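PDB 5CHO: flavin reductase from Uncultured bacterium, which probably uses a bound flavin and NAD(P)H to supply reduced FAD to the partner enzyme of a two-component tryptophan halogenase. Local coordinates for residues D104-A109 with G184-L189; L110-R115 with P121-R126; P127-G132 with P138-A143. One frame throughout, in Å; residues are numbered along the deposited sequence.

In the fold
Following the chain from its N terminus, helix 106-111 takes part first in contact 1 and then in contact 2. Contact 1 (104-109 with 184-189) closes the longest loop, since 74 residues separate its segments, and joins that helix to strand 185-189 beside the flavin. Contacts 2 and 3 both nest inside this loop and follow one another in series. Contact 2 ties the end of the helix to the 3-10 turn 121-125; contact 3 pairs strands 129-131 and 138-140 in a hairpin. The salt bridge of D125 with R131 joins contacts 2 and 3, and FAD touches contacts 1 and 2.

Contact 1: D104-A109 with G184-L189; sequences DQQHVA and GQFRGL. With FAD (flavin-adenine dinucleotide), chain I.
F186 reaches from strand 185-189 toward the first turn of helix 106-111, where Q106 and A109 meet it; together these three residues supply nearly all of the 149 Å² buried here. The join is made by van der Waals contact, and its parts can be separated by atom. The amide end of Q106 lies against the root of the phenylalanine: OE1 of Q106 is 3.6 Å from CB of F186, and CD of Q106 stands 3.8 Å from that same CB. Further back, CG of Q106 is 4.2 Å from CG of F186. The glutamine can extend this far because its CG is turned away from the backbone nitrogen (chi1 177°) and the chain stays extended beyond it. Its amide plane is inclined by only 22° to the phenyl ring, although the two side chains run obliquely to each other.

One helical turn on, A109 points its methyl group at the far part of the ring, with CB of A109 4.0 Å from CE2 of F186. The ring tip also reaches the cofactor: CZ of F186 lies 3.7 Å from C8M of FAD, and this methyl group sits at the ring edge, near its plane. CE2 of F186 is 3.9 Å from C7M of FAD, so both methyl groups of the dimethylbenzene end of the isoalloxazine are touched. L179 of strand 178-182 also touches Q106, A109 and F186, while Y181 meets the phenylalanine ring at an inclined angle. Backbone bonds of R187 with V180 and L189 with A178 hold strand 185-189 on the main antiparallel sheet. F186, backed by the helix through Q106 and A109, thus supplies part of the FAD pocket at the dimethylbenzene end, in a flavin reductase-like domain of the FMN-binding clan.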
loop_
_atom_site.group_PDB
_atom_site.type_symbol
_atom_site.label_atom_id
_atom_site.label_comp_id
_atom_site.label_asym_id
_atom_site.label_seq_id
_atom_site.Cartn_x
_atom_site.Cartn_y
_atom_site.Cartn_z
ATOM N N ASP A 104 -14.101 13.842 2.578
ATOM C CA ASP A 104 -14.360 15.250 2.277
ATOM C C ASP A 104 -13.069 16.061 2.139
ATOM O O ASP A 104 -13.087 17.289 2.221
ATOM C CB ASP A 104 -15.258 15.879 3.349
ATOM C CG ASP A 104 -14.651 15.827 4.740
ATOM O OD1 ASP A 104 -13.472 15.441 4.878
ATOM O OD2 ASP A 104 -15.356 16.191 5.706
ATOM N N GLN A 105 -11.958 15.366 1.915
ATOM C CA GLN A 105 -10.657 16.008 1.746
ATOM C C GLN A 105 -10.069 15.642 0.395
ATOM O O GLN A 105 -8.856 15.696 0.194
ATOM C CB GLN A 105 -9.704 15.593 2.862
ATOM C CG GLN A 105 -10.129 16.048 4.234
ATOM C CD GLN A 105 -9.160 15.608 5.309
ATOM O OE1 GLN A 105 -8.813 14.431 5.402
ATOM N NE2 GLN A 105 -8.691 16.554 6.106
ATOM N N GLN A 106 -10.946 15.265 -0.528
ATOM C CA GLN A 106 -10.565 15.013 -1.907
ATOM C C GLN A 106 -9.817 16.199 -2.502
ATOM O O GLN A 106 -8.863 16.027 -3.262
ATOM C CB GLN A 106 -11.808 14.709 -2.737
ATOM C CG GLN A 106 -11.545 14.498 -4.210
ATOM C CD GLN A 106 -12.771 13.990 -4.947
ATOM O OE1 GLN A 106 -13.505 13.135 -4.452
ATOM N NE2 GLN A 106 -13.003 14.527 -6.133
ATOM N N HIS A 107 -10.260 17.402 -2.152
ATOM C CA HIS A 107 -9.679 18.610 -2.715
ATOM C C HIS A 107 -8.236 18.766 -2.235
ATOM O O HIS A 107 -7.391 19.286 -2.959
ATOM C CB HIS A 107 -10.519 19.845 -2.355
ATOM C CG HIS A 107 -10.606 20.129 -0.889
ATOM N ND1 HIS A 107 -11.356 19.366 -0.019
ATOM C CD2 HIS A 107 -10.062 21.119 -0.142
ATOM C CE1 HIS A 107 -11.252 19.860 1.201
ATOM N NE2 HIS A 107 -10.472 20.927 1.154
ATOM N N VAL A 108 -7.959 18.308 -1.017
ATOM C CA VAL A 108 -6.586 18.282 -0.514
ATOM C C VAL A 108 -5.713 17.317 -1.318
ATOM O O VAL A 108 -4.572 17.639 -1.656
ATOM C CB VAL A 108 -6.515 17.878 0.974
ATOM C CG1 VAL A 108 -5.071 17.930 1.465
ATOM C CG2 VAL A 108 -7.408 18.770 1.825
ATOM N N ALA A 109 -6.246 16.133 -1.608
ATOM C CA ALA A 109 -5.511 15.135 -2.376
ATOM C C ALA A 109 -5.175 15.685 -3.751
ATOM O O ALA A 109 -4.053 15.531 -4.234
ATOM C CB ALA A 109 -6.313 13.845 -2.503
ATOM N N GLY A 184 -8.522 4.691 -10.912
ATOM C CA GLY A 184 -8.222 6.059 -11.292
ATOM C C GLY A 184 -9.289 7.049 -10.875
ATOM O O GLY A 184 -9.293 8.185 -11.344
ATOM N N GLN A 185 -10.190 6.618 -9.996
ATOM C CA GLN A 185 -11.259 7.474 -9.488
ATOM C C GLN A 185 -11.113 7.695 -8.002
ATOM O O GLN A 185 -10.650 6.813 -7.279
ATOM C CB GLN A 185 -12.640 6.866 -9.750
ATOM C CG GLN A 185 -13.042 6.703 -11.202
ATOM C CD GLN A 185 -13.145 8.028 -11.923
ATOM O OE1 GLN A 185 -13.684 8.994 -11.381
ATOM N NE2 GLN A 185 -12.679 8.066 -13.166
ATOM N N PHE A 186 -11.517 8.876 -7.545
ATOM C CA PHE A 186 -11.636 9.113 -6.119
ATOM C C PHE A 186 -13.021 8.647 -5.686
ATOM O O PHE A 186 -14.013 8.880 -6.380
ATOM C CB PHE A 186 -11.398 10.586 -5.774
ATOM C CG PHE A 186 -9.961 11.001 -5.893
ATOM C CD1 PHE A 186 -9.496 11.630 -7.035
ATOM C CD2 PHE A 186 -9.070 10.738 -4.868
ATOM C CE1 PHE A 186 -8.171 11.998 -7.147
ATOM C CE2 PHE A 186 -7.744 11.104 -4.972
ATOM C CZ PHE A 186 -7.293 11.736 -6.114
ATOM N N ARG A 187 -13.073 7.989 -4.532
ATOM C CA ARG A 187 -14.313 7.426 -4.016
ATOM C C ARG A 187 -14.420 7.701 -2.539
ATOM O O ARG A 187 -13.419 7.938 -1.858
ATOM C CB ARG A 187 -14.399 5.913 -4.261
ATOM C CG ARG A 187 -14.287 5.539 -5.714
ATOM C CD ARG A 187 -15.561 5.904 -6.468
ATOM N NE ARG A 187 -15.424 5.655 -7.899
ATOM C CZ ARG A 187 -15.730 4.526 -8.527
ATOM N NH1 ARG A 187 -16.323 3.523 -7.895
ATOM N NH2 ARG A 187 -15.494 4.435 -9.826
ATOM N N GLY A 188 -15.656 7.693 -2.059
ATOM C CA GLY A 188 -15.923 7.803 -0.643
ATOM C C GLY A 188 -16.269 6.430 -0.112
ATOM O O GLY A 188 -17.135 5.746 -0.653
ATOM N N LEU A 189 -15.590 6.035 0.958
ATOM C CA LEU A 189 -15.856 4.764 1.618
ATOM C C LEU A 189 -16.572 5.058 2.928
ATOM O O LEU A 189 -15.982 5.659 3.823
ATOM C CB LEU A 189 -14.563 3.994 1.877
ATOM C CG LEU A 189 -14.764 2.635 2.555
ATOM C CD1 LEU A 189 -15.269 1.590 1.558
ATOM C CD2 LEU A 189 -13.496 2.172 3.249
HETATM P PA FAD I . 7.054 17.461 -8.040
HETATM O O1A FAD I . 8.161 18.470 -7.926
HETATM O O2A FAD I . 5.741 18.136 -8.122
HETATM O O5B FAD I . 7.256 16.572 -9.377
HETATM C C5B FAD I . 6.243 15.616 -9.715
HETATM C C4B FAD I . 6.443 15.108 -11.189
HETATM O O4B FAD I . 6.158 16.057 -12.012
HETATM C C3B FAD I . 7.907 14.753 -11.424
HETATM O O3B FAD I . 8.022 13.602 -12.189
HETATM C C2B FAD I . 8.492 15.950 -12.171
HETATM O O2B FAD I . 9.488 15.481 -13.232
HETATM C C1B FAD I . 7.500 16.517 -12.762
HETATM N N9A FAD I . 7.626 17.925 -12.668
HETATM C C8A FAD I . 7.010 18.751 -11.788
HETATM N N7A FAD I . 7.417 20.018 -12.051
HETATM C C5A FAD I . 8.287 19.971 -13.091
HETATM C C6A FAD I . 9.001 20.956 -13.756
HETATM N N6A FAD I . 9.090 22.402 -13.619
HETATM N N1A FAD I . 9.814 20.623 -14.785
HETATM C C2A FAD I . 9.941 19.314 -15.172
HETATM N N3A FAD I . 9.244 18.336 -14.512
HETATM C C4A FAD I . 8.416 18.672 -13.473
HETATM N N1 FAD I . 3.624 10.398 -6.244
HETATM C C2 FAD I . 4.700 9.594 -5.666
HETATM O O2 FAD I . 5.880 9.865 -5.914
HETATM N N3 FAD I . 4.382 8.463 -4.802
HETATM C C4 FAD I . 3.017 8.150 -4.524
HETATM O O4 FAD I . 2.772 7.259 -3.840
HETATM C C4X FAD I . 1.925 8.981 -5.124
HETATM N N5 FAD I . 0.550 8.686 -4.861
HETATM C C5X FAD I . -0.528 9.519 -5.449
HETATM C C6 FAD I . -1.898 9.225 -5.184
HETATM C C7 FAD I . -2.911 10.013 -5.749
HETATM C C7M FAD I . -4.263 9.417 -5.254
HETATM C C8 FAD I . -2.559 11.090 -6.566
HETATM C C8M FAD I . -3.780 11.891 -7.130
HETATM C C9 FAD I . -1.212 11.375 -6.821
HETATM C C9A FAD I . -0.190 10.590 -6.268
HETATM N N10 FAD I . 1.210 10.904 -6.546
HETATM C C10 FAD I . 2.259 10.087 -5.967
HETATM C "C1'" FAD I . 1.593 12.046 -7.426
HETATM C "C2'" FAD I . 2.190 13.193 -6.586
HETATM O "O2'" FAD I . 1.276 13.563 -5.600
HETATM C "C3'" FAD I . 2.468 14.356 -7.509
HETATM O "O3'" FAD I . 3.444 13.985 -8.433
HETATM C "C4'" FAD I . 2.956 15.572 -6.716
HETATM O "O4'" FAD I . 2.934 16.676 -7.525
HETATM C "C5'" FAD I . 4.401 15.335 -6.228
HETATM O "O5'" FAD I . 4.851 16.471 -5.500
HETATM P P FAD I . 6.439 16.769 -5.402
HETATM O O1P FAD I . 6.651 18.221 -5.059
HETATM O O2P FAD I . 7.078 15.865 -4.340
HETATM O O3P FAD I . 7.079 16.465 -6.803
#

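Contact 2: L110-R115 with P121-R126; sequences LLYANR and PTQFDR. With FAD (flavin-adenine dinucleotide), chain I.
Y112 and Q123 meet through a hydrogen bond between the C-terminal end of helix 106-111 and the 3-10 turn 121-125, in the flavin-binding part of this flavin reductase-like domain. The tight part is small and buried. OH of Y112 donates to OE1 of Q123 at 2.7 Å, approaching with a C=O...donor angle of 133° and a tilt of 23° from the carbonyl plane. OE1 of Q123 lies at the edge of the tyrosine ring, near its plane, while the amide as a whole is turned well out of it. At the other end of this amide, NE2 of Q123 is bonded to the backbone oxygens of P118 and D120, so both its polar atoms have partners and its rotation is fixed.

F124 completes the buried side. Its CE1 is 3.9 Å from CE1 of Y112, and CG of Q123 lies over the centre of its ring, 3.6 Å above the plane. Q123 gets there with CG lodged between its backbone nitrogen and carbonyl carbon (chi1 70°). A60 of strand 59-63 touches both aromatic rings.

The exposed margin is loose: CD2 of L111 stays 4.8 Å from OE1 of Q123, and NH1 of R126 is 6.3 Å from OH of Y112. Separately, segment 110-115 meets the cofactor. A type I turn from L111, the last helical residue, to N114 presents A113, whose CB is 3.6 Å from C8M of FAD. The ribityl hydroxyl O4' of FAD makes a weak hydrogen bond to the carbonyl O of A113, at 3.3 Å. R115 lays one face of its guanidinium against the adenosine ribose, with NH1 of R115 2.9 Å from O4B of FAD.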
loop_
_atom_site.group_PDB
_atom_site.type_symbol
_atom_site.label_atom_id
_atom_site.label_comp_id
_atom_site.label_asym_id
_atom_site.label_seq_id
_atom_site.Cartn_x
_atom_site.Cartn_y
_atom_site.Cartn_z
ATOM N N LEU A 110 -6.155 16.323 -4.381
ATOM C CA LEU A 110 -5.960 16.877 -5.717
ATOM C C LEU A 110 -4.916 17.982 -5.711
ATOM O O LEU A 110 -3.991 17.963 -6.521
ATOM C CB LEU A 110 -7.273 17.421 -6.279
ATOM C CG LEU A 110 -8.265 16.353 -6.740
ATOM C CD1 LEU A 110 -9.629 16.963 -7.061
ATOM C CD2 LEU A 110 -7.703 15.577 -7.921
ATOM N N LEU A 111 -5.066 18.935 -4.793
ATOM C CA LEU A 111 -4.147 20.063 -4.701
ATOM C C LEU A 111 -2.694 19.628 -4.592
ATOM O O LEU A 111 -1.856 20.102 -5.355
ATOM C CB LEU A 111 -4.503 20.952 -3.503
ATOM C CG LEU A 111 -3.536 22.118 -3.239
ATOM C CD1 LEU A 111 -3.371 23.002 -4.474
ATOM C CD2 LEU A 111 -3.978 22.938 -2.037
ATOM N N TYR A 112 -2.389 18.725 -3.664
ATOM C CA TYR A 112 -0.998 18.368 -3.417
ATOM C C TYR A 112 -0.521 17.242 -4.313
ATOM O O TYR A 112 0.582 16.729 -4.139
ATOM C CB TYR A 112 -0.799 18.035 -1.940
ATOM C CG TYR A 112 -0.974 19.282 -1.112
ATOM C CD1 TYR A 112 0.006 20.261 -1.113
ATOM C CD2 TYR A 112 -2.111 19.498 -0.352
ATOM C CE1 TYR A 112 -0.137 21.415 -0.393
ATOM C CE2 TYR A 112 -2.259 20.660 0.386
ATOM C CZ TYR A 112 -1.264 21.613 0.362
ATOM O OH TYR A 112 -1.392 22.779 1.086
ATOM N N ALA A 113 -1.362 16.869 -5.273
ATOM C CA ALA A 113 -0.944 16.032 -6.390
ATOM C C ALA A 113 -0.666 16.888 -7.633
ATOM O O ALA A 113 -0.186 16.381 -8.647
ATOM C CB ALA A 113 -1.997 14.992 -6.681
ATOM N N ASN A 114 -0.981 18.180 -7.552
ATOM C CA ASN A 114 -0.833 19.091 -8.693
ATOM C C ASN A 114 0.565 19.724 -8.762
ATOM O O ASN A 114 0.893 20.601 -7.967
ATOM C CB ASN A 114 -1.905 20.188 -8.636
ATOM C CG ASN A 114 -2.093 20.897 -9.973
ATOM O OD1 ASN A 114 -1.142 21.081 -10.733
ATOM N ND2 ASN A 114 -3.327 21.288 -10.269
ATOM N N ARG A 115 1.383 19.271 -9.709
ATOM C CA ARG A 115 2.745 19.782 -9.880
ATOM C C ARG A 115 2.800 21.273 -10.171
ATOM O O ARG A 115 3.835 21.909 -9.989
ATOM C CB ARG A 115 3.441 19.015 -11.004
ATOM C CG ARG A 115 2.847 19.256 -12.387
ATOM C CD ARG A 115 3.378 18.246 -13.388
ATOM N NE ARG A 115 3.020 16.897 -12.965
ATOM C CZ ARG A 115 3.575 15.783 -13.426
ATOM N NH1 ARG A 115 4.496 15.833 -14.375
ATOM N NH2 ARG A 115 3.184 14.613 -12.947
ATOM N N PRO A 121 5.695 28.142 1.327
ATOM C CA PRO A 121 5.631 27.510 2.653
ATOM C C PRO A 121 4.595 28.136 3.580
ATOM O O PRO A 121 4.171 27.514 4.555
ATOM C CB PRO A 121 7.029 27.751 3.218
ATOM C CG PRO A 121 7.896 27.874 2.037
ATOM C CD PRO A 121 7.064 28.584 1.013
ATOM N N THR A 122 4.201 29.364 3.263
ATOM C CA THR A 122 3.233 30.104 4.063
ATOM C C THR A 122 1.885 29.381 4.151
ATOM O O THR A 122 1.140 29.563 5.115
ATOM C CB THR A 122 3.008 31.518 3.480
ATOM O OG1 THR A 122 4.272 32.137 3.214
ATOM C CG2 THR A 122 2.199 32.384 4.442
ATOM N N GLN A 123 1.575 28.566 3.147
ATOM C CA GLN A 123 0.293 27.863 3.090
ATOM C C GLN A 123 0.108 26.892 4.254
ATOM O O GLN A 123 -1.017 26.596 4.655
ATOM C CB GLN A 123 0.149 27.115 1.762
ATOM C CG GLN A 123 1.053 25.902 1.592
ATOM C CD GLN A 123 1.009 25.352 0.178
ATOM O OE1 GLN A 123 0.093 24.611 -0.179
ATOM N NE2 GLN A 123 1.982 25.738 -0.643
ATOM N N PHE A 124 1.220 26.409 4.796
ATOM C CA PHE A 124 1.196 25.450 5.893
ATOM C C PHE A 124 1.036 26.145 7.236
ATOM O O PHE A 124 1.048 25.495 8.279
ATOM C CB PHE A 124 2.464 24.601 5.844
ATOM C CG PHE A 124 2.651 23.911 4.527
ATOM C CD1 PHE A 124 1.718 22.989 4.091
ATOM C CD2 PHE A 124 3.719 24.221 3.700
ATOM C CE1 PHE A 124 1.857 22.361 2.871
ATOM C CE2 PHE A 124 3.869 23.593 2.475
ATOM C CZ PHE A 124 2.930 22.662 2.059
ATOM N N ASP A 125 0.886 27.468 7.197
ATOM C CA ASP A 125 0.550 28.253 8.383
ATOM C C ASP A 125 -0.953 28.529 8.471
ATOM O O ASP A 125 -1.436 29.069 9.467
ATOM C CB ASP A 125 1.316 29.577 8.369
ATOM C CG ASP A 125 2.817 29.382 8.401
ATOM O OD1 ASP A 125 3.274 28.387 9.001
ATOM O OD2 ASP A 125 3.542 30.221 7.824
ATOM N N ARG A 126 -1.691 28.157 7.428
ATOM C CA ARG A 126 -3.137 28.361 7.407
ATOM C C ARG A 126 -3.823 27.429 8.405
ATOM O O ARG A 126 -3.209 26.478 8.883
ATOM C CB ARG A 126 -3.663 28.159 5.986
ATOM C CG ARG A 126 -3.099 29.184 5.033
ATOM C CD ARG A 126 -3.602 29.038 3.622
ATOM N NE ARG A 126 -2.805 29.883 2.742
ATOM C CZ ARG A 126 -2.698 29.725 1.428
ATOM N NH1 ARG A 126 -3.344 28.740 0.813
ATOM N NH2 ARG A 126 -1.934 30.554 0.729
HETATM P PA FAD I . 7.054 17.461 -8.040
HETATM O O1A FAD I . 8.161 18.470 -7.926
HETATM O O2A FAD I . 5.741 18.136 -8.122
HETATM O O5B FAD I . 7.256 16.572 -9.377
HETATM C C5B FAD I . 6.243 15.616 -9.715
HETATM C C4B FAD I . 6.443 15.108 -11.189
HETATM O O4B FAD I . 6.158 16.057 -12.012
HETATM C C3B FAD I . 7.907 14.753 -11.424
HETATM O O3B FAD I . 8.022 13.602 -12.189
HETATM C C2B FAD I . 8.492 15.950 -12.171
HETATM O O2B FAD I . 9.488 15.481 -13.232
HETATM C C1B FAD I . 7.500 16.517 -12.762
HETATM N N9A FAD I . 7.626 17.925 -12.668
HETATM C C8A FAD I . 7.010 18.751 -11.788
HETATM N N7A FAD I . 7.417 20.018 -12.051
HETATM C C5A FAD I . 8.287 19.971 -13.091
HETATM C C6A FAD I . 9.001 20.956 -13.756
HETATM N N6A FAD I . 9.090 22.402 -13.619
HETATM N N1A FAD I . 9.814 20.623 -14.785
HETATM C C2A FAD I . 9.941 19.314 -15.172
HETATM N N3A FAD I . 9.244 18.336 -14.512
HETATM C C4A FAD I . 8.416 18.672 -13.473
HETATM N N1 FAD I . 3.624 10.398 -6.244
HETATM C C2 FAD I . 4.700 9.594 -5.666
HETATM O O2 FAD I . 5.880 9.865 -5.914
HETATM N N3 FAD I . 4.382 8.463 -4.802
HETATM C C4 FAD I . 3.017 8.150 -4.524
HETATM O O4 FAD I . 2.772 7.259 -3.840
HETATM C C4X FAD I . 1.925 8.981 -5.124
HETATM N N5 FAD I . 0.550 8.686 -4.861
HETATM C C5X FAD I . -0.528 9.519 -5.449
HETATM C C6 FAD I . -1.898 9.225 -5.184
HETATM C C7 FAD I . -2.911 10.013 -5.749
HETATM C C7M FAD I . -4.263 9.417 -5.254
HETATM C C8 FAD I . -2.559 11.090 -6.566
HETATM C C8M FAD I . -3.780 11.891 -7.130
HETATM C C9 FAD I . -1.212 11.375 -6.821
HETATM C C9A FAD I . -0.190 10.590 -6.268
HETATM N N10 FAD I . 1.210 10.904 -6.546
HETATM C C10 FAD I . 2.259 10.087 -5.967
HETATM C "C1'" FAD I . 1.593 12.046 -7.426
HETATM C "C2'" FAD I . 2.190 13.193 -6.586
HETATM O "O2'" FAD I . 1.276 13.563 -5.600
HETATM C "C3'" FAD I . 2.468 14.356 -7.509
HETATM O "O3'" FAD I . 3.444 13.985 -8.433
HETATM C "C4'" FAD I . 2.956 15.572 -6.716
HETATM O "O4'" FAD I . 2.934 16.676 -7.525
HETATM C "C5'" FAD I . 4.401 15.335 -6.228
HETATM O "O5'" FAD I . 4.851 16.471 -5.500
HETATM P P FAD I . 6.439 16.769 -5.402
HETATM O O1P FAD I . 6.651 18.221 -5.059
HETATM O O2P FAD I . 7.078 15.865 -4.340
HETATM O O3P FAD I . 7.079 16.465 -6.803
#

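Contact 3: P127-G132 with P138-A143; sequences PGWARG and PLARGA
R141 reaches back along the partner strand 129-131, just beyond the antiparallel pairing with strand 138-140. At its root, CB lies 3.5 Å from O of G128, the oxygen that accepts the N-H of R141 at 3.0 Å. CG of R141 passes the same oxygen, and CD moves on to O of P127 at 3.3 Å. The chain runs extended from CG to NE (chi3 -179°); NE of R141 passes O of W129 at 3.7 Å, and the guanidinium is carried across to A130. CB of A130 sits over one face, near CZ and NH1 and 3.6 Å from NH2 of R141. That NH2 also donates to a water, which in turn donates to O of W129 and so links R141 to strand 129-131.

The pairing itself is short. A130 and L139 form the hydrogen-bonded pair, with A130 N to L139 O at 2.8 Å (N-H...O 173°) and L139 N to A130 O at 2.7 Å. W129 with A140, and R131 with P138, are non-hydrogen-bonded pairs. On their face CE3 of W129 presses on CB of P138 at 3.4 Å. R131 lays its guanidinium over the proline, while its NH1 bonds to G136 O.

This two-stranded hairpin lies against the main sheet: W129 packs on V50 and T52 of strand 46-53, and L139 touches S99 of strand 95-100 and W146 of strand 145-157.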
loop_
_atom_site.group_PDB
_atom_site.type_symbol
_atom_site.label_atom_id
_atom_site.label_comp_id
_atom_site.label_asym_id
_atom_site.label_seq_id
_atom_site.Cartn_x
_atom_site.Cartn_y
_atom_site.Cartn_z
ATOM N N PRO A 127 -5.102 27.689 8.718
ATOM C CA PRO A 127 -5.689 26.945 9.842
ATOM C C PRO A 127 -6.039 25.480 9.577
ATOM O O PRO A 127 -6.253 24.749 10.542
ATOM C CB PRO A 127 -6.957 27.744 10.159
ATOM C CG PRO A 127 -7.305 28.451 8.905
ATOM C CD PRO A 127 -6.015 28.724 8.196
ATOM N N GLY A 128 -6.088 25.052 8.321
ATOM C CA GLY A 128 -6.361 23.659 8.013
ATOM C C GLY A 128 -5.209 22.727 8.361
ATOM O O GLY A 128 -5.325 21.507 8.223
ATOM N N TRP A 129 -4.105 23.302 8.834
ATOM C CA TRP A 129 -2.910 22.536 9.176
ATOM C C TRP A 129 -2.547 22.635 10.647
ATOM O O TRP A 129 -2.652 23.697 11.261
ATOM C CB TRP A 129 -1.692 23.007 8.377
ATOM C CG TRP A 129 -1.747 22.788 6.902
ATOM C CD1 TRP A 129 -2.027 23.720 5.946
ATOM C CD2 TRP A 129 -1.501 21.560 6.206
ATOM N NE1 TRP A 129 -1.969 23.150 4.698
ATOM C CE2 TRP A 129 -1.650 21.824 4.829
ATOM C CE3 TRP A 129 -1.172 20.262 6.613
ATOM C CZ2 TRP A 129 -1.484 20.839 3.859
ATOM C CZ3 TRP A 129 -1.005 19.285 5.647
ATOM C CH2 TRP A 129 -1.161 19.578 4.285
ATOM N N ALA A 130 -2.117 21.507 11.198
ATOM C CA ALA A 130 -1.465 21.472 12.499
ATOM C C ALA A 130 0.004 21.173 12.256
ATOM O O ALA A 130 0.375 20.747 11.165
ATOM C CB ALA A 130 -2.086 20.420 13.399
ATOM N N ARG A 131 0.839 21.401 13.263
ATOM C CA ARG A 131 2.258 21.085 13.159
ATOM C C ARG A 131 2.602 19.979 14.137
ATOM O O ARG A 131 2.292 20.077 15.323
ATOM C CB ARG A 131 3.119 22.314 13.435
ATOM C CG ARG A 131 2.991 23.413 12.402
ATOM C CD ARG A 131 3.687 23.035 11.109
ATOM N NE ARG A 131 3.750 24.169 10.193
ATOM C CZ ARG A 131 4.797 24.468 9.429
ATOM N NH1 ARG A 131 5.887 23.707 9.436
ATOM N NH2 ARG A 131 4.752 25.532 8.640
ATOM N N GLY A 132 3.243 18.928 13.638
ATOM C CA GLY A 132 3.568 17.788 14.469
ATOM C C GLY A 132 4.542 18.207 15.553
ATOM O O GLY A 132 5.535 18.884 15.287
ATOM N N PRO A 138 3.754 19.524 8.768
ATOM C CA PRO A 138 2.313 19.790 8.723
ATOM C C PRO A 138 1.462 18.522 8.727
ATOM O O PRO A 138 1.768 17.553 8.032
ATOM C CB PRO A 138 2.135 20.560 7.410
ATOM C CG PRO A 138 3.466 21.153 7.129
ATOM C CD PRO A 138 4.471 20.178 7.659
ATOM N N LEU A 139 0.395 18.552 9.520
ATOM C CA LEU A 139 -0.580 17.473 9.578
ATOM C C LEU A 139 -1.959 18.068 9.331
ATOM O O LEU A 139 -2.331 19.067 9.946
ATOM C CB LEU A 139 -0.518 16.763 10.933
ATOM C CG LEU A 139 0.813 16.085 11.265
ATOM C CD1 LEU A 139 0.874 15.708 12.735
ATOM C CD2 LEU A 139 0.993 14.844 10.402
ATOM N N ALA A 140 -2.709 17.454 8.423
ATOM C CA ALA A 140 -3.996 17.995 8.005
ATOM C C ALA A 140 -5.097 17.740 9.031
ATOM O O ALA A 140 -5.360 16.597 9.408
ATOM C CB ALA A 140 -4.392 17.420 6.658
ATOM N N ARG A 141 -5.730 18.818 9.478
ATOM C CA ARG A 141 -6.890 18.735 10.349
ATOM C C ARG A 141 -8.041 18.048 9.617
ATOM O O ARG A 141 -8.218 18.238 8.414
ATOM C CB ARG A 141 -7.296 20.137 10.800
ATOM C CG ARG A 141 -6.220 20.826 11.609
ATOM C CD ARG A 141 -6.743 22.006 12.390
ATOM N NE ARG A 141 -5.666 22.644 13.140
ATOM C CZ ARG A 141 -5.246 22.244 14.337
ATOM N NH1 ARG A 141 -5.808 21.203 14.943
ATOM N NH2 ARG A 141 -4.251 22.888 14.933
ATOM N N GLY A 142 -8.814 17.246 10.342
ATOM C CA GLY A 142 -9.928 16.527 9.750
ATOM C C GLY A 142 -9.524 15.185 9.170
ATOM O O GLY A 142 -10.369 14.447 8.666
ATOM N N ALA A 143 -8.232 14.872 9.229
ATOM C CA ALA A 143 -7.731 13.590 8.735
ATOM C C ALA A 143 -8.217 12.437 9.607
ATOM O O ALA A 143 -8.553 12.630 10.776
ATOM C CB ALA A 143 -6.210 13.603 8.676
HETATM O O HOH W 1 -2.811 24.916 13.930
#